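Local coordinates for protein amino Transferase (Eubacterium rectale, PDB 3ELE) that probably transfers amino groups between amino acids and 2-oxo acids, using bound pyridoxal-5'-phosphate as its cofactor, at residues P45-P50 with S249-G254. Residues are numbered along the deposited sequence; the frame is centred on the assembly and turned at random.
Sequences PSIPAP and SLSLPG
S251 reaches from one loop into the curve of another, and its hydroxyl meets the backbone of I47: a worked example of how a short polar side chain can join two irregular segments distant in sequence. Its CB lies 3.1 Å from I47 O and also faces A49 N. One bond further, OG donates to the same I47 O at 2.6 Å, approaching from above the carbonyl plane, 36° out of it, with a C=O...OG angle of 142°. A chi1 of -67°, which sets OG opposite the S251 carbonyl carbon, carries it to this acceptor. The same OG also touches CG1 of I47 and, more loosely, CB of P45. Without the hydroxyl, as with an alanine here, I47 O would probably lose this donor, leaving the 45-50 loop less firmly fixed to its neighbour. A water provides a second link, accepting from A49 N at 2.9 Å and donating to S251 O.

Apolar contacts extend the joint in both directions. The rings of P45 and P253 lie alongside, pointing opposite ways, their CG atoms 3.9 Å apart. Beyond A49, CG of P50 rests 3.6 Å from CD2 of L250, with P50 roughly perpendicular to the leucine side chain. Between these pairs, the methyl of A49 meets CD2 of L252 at 4.0 Å. V53 of helix 51-63 packs against both leucines, while H70 of the second subunit touches L252 and P253.

The side chain of P253 lies about 5 Å from the bound pyridoxal-5'-phosphate, so this end of the packing borders the cofactor site, at the subunit interface. P253 O accepts a hydrogen bond from R256 of that pocket. Segment 249-254 directly follows K248, probably the Schiff-base lysine, in the lysine loop between strands 240-245 and 258-261 of a fold type I PLP enzyme.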
loop_
_atom_site.group_PDB
_atom_site.type_symbol
_atom_site.label_atom_id
_atom_site.label_comp_id
_atom_site.label_asym_id
_atom_site.label_seq_id
_atom_site.Cartn_x
_atom_site.Cartn_y
_atom_site.Cartn_z
ATOM N N PRO A 45 10.884 16.369 -0.052
ATOM C CA PRO A 45 12.342 16.261 -0.022
ATOM C C PRO A 45 12.998 16.902 -1.260
ATOM O O PRO A 45 12.588 16.630 -2.387
ATOM C CB PRO A 45 12.577 14.745 0.006
ATOM C CG PRO A 45 11.442 14.231 0.788
ATOM C CD PRO A 45 10.261 15.099 0.387
ATOM N N SER A 46 13.955 17.792 -1.013
ATOM C CA SER A 46 14.655 18.527 -2.052
ATOM C C SER A 46 16.136 18.163 -2.242
ATOM O O SER A 46 16.735 18.636 -3.210
ATOM C CB SER A 46 14.503 20.019 -1.772
ATOM O OG SER A 46 14.985 20.330 -0.488
ATOM N N ILE A 47 16.731 17.366 -1.342
ATOM C CA ILE A 47 18.151 16.928 -1.480
ATOM C C ILE A 47 18.157 15.532 -2.128
ATOM O O ILE A 47 17.241 14.738 -1.853
ATOM C CB ILE A 47 18.952 16.948 -0.131
ATOM C CG1 ILE A 47 18.437 15.894 0.896
ATOM C CG2 ILE A 47 18.945 18.378 0.466
ATOM C CD1 ILE A 47 19.189 15.905 2.257
ATOM N N PRO A 48 19.146 15.235 -3.012
ATOM C CA PRO A 48 19.176 13.910 -3.622
ATOM C C PRO A 48 19.577 12.819 -2.629
ATOM O O PRO A 48 20.266 13.097 -1.634
ATOM C CB PRO A 48 20.242 14.053 -4.705
ATOM C CG PRO A 48 21.138 15.049 -4.189
ATOM C CD PRO A 48 20.265 16.056 -3.508
ATOM N N ALA A 49 19.136 11.588 -2.907
ATOM C CA ALA A 49 19.478 10.425 -2.096
ATOM C C ALA A 49 21.007 10.290 -2.066
ATOM O O ALA A 49 21.672 10.712 -3.025
ATOM C CB ALA A 49 18.855 9.136 -2.699
ATOM N N PRO A 50 21.574 9.711 -0.988
ATOM C CA PRO A 50 23.023 9.465 -0.999
ATOM C C PRO A 50 23.345 8.465 -2.119
ATOM O O PRO A 50 22.507 7.602 -2.438
ATOM C CB PRO A 50 23.281 8.829 0.380
ATOM C CG PRO A 50 21.998 8.249 0.739
ATOM C CD PRO A 50 20.975 9.197 0.253
ATOM N N SER A 249 15.036 10.606 5.145
ATOM C CA SER A 249 16.404 10.187 5.453
ATOM C C SER A 249 17.201 9.848 4.191
ATOM O O SER A 249 18.317 10.296 4.047
ATOM C CB SER A 249 16.402 9.021 6.456
ATOM O OG SER A 249 15.849 7.859 5.892
ATOM N N LEU A 250 16.582 9.110 3.270
ATOM C CA LEU A 250 17.175 8.734 1.982
ATOM C C LEU A 250 16.598 9.499 0.767
ATOM O O LEU A 250 17.027 9.243 -0.355
ATOM C CB LEU A 250 17.031 7.213 1.772
ATOM C CG LEU A 250 17.865 6.289 2.661
ATOM C CD1 LEU A 250 17.440 4.824 2.439
ATOM C CD2 LEU A 250 19.378 6.475 2.404
ATOM N N SER A 251 15.654 10.425 0.980
ATOM C CA SER A 251 15.008 11.174 -0.120
ATOM C C SER A 251 14.311 10.255 -1.140
ATOM O O SER A 251 14.393 10.468 -2.367
ATOM C CB SER A 251 15.977 12.165 -0.802
ATOM O OG SER A 251 16.320 13.197 0.084
ATOM N N LEU A 252 13.604 9.249 -0.610
ATOM C CA LEU A 252 12.892 8.272 -1.418
ATOM C C LEU A 252 11.372 8.284 -1.133
ATOM O O LEU A 252 10.781 7.213 -0.969
ATOM C CB LEU A 252 13.498 6.875 -1.167
ATOM C CG LEU A 252 15.000 6.667 -1.342
ATOM C CD1 LEU A 252 15.403 5.265 -0.993
ATOM C CD2 LEU A 252 15.467 7.011 -2.768
ATOM N N PRO A 253 10.724 9.484 -1.125
ATOM C CA PRO A 253 9.291 9.528 -0.789
ATOM C C PRO A 253 8.356 8.784 -1.744
ATOM O O PRO A 253 7.344 8.244 -1.299
ATOM C CB PRO A 253 8.974 11.027 -0.772
ATOM C CG PRO A 253 9.927 11.629 -1.617
ATOM C CD PRO A 253 11.197 10.841 -1.460
ATOM N N GLY A 254 8.685 8.795 -3.026
ATOM C CA GLY A 254 7.936 8.077 -4.040
ATOM C C GLY A 254 8.170 6.578 -4.080
ATOM O O GLY A 254 7.399 5.895 -4.728
HETATM O O HOH W 1 16.565 11.297 -4.236
#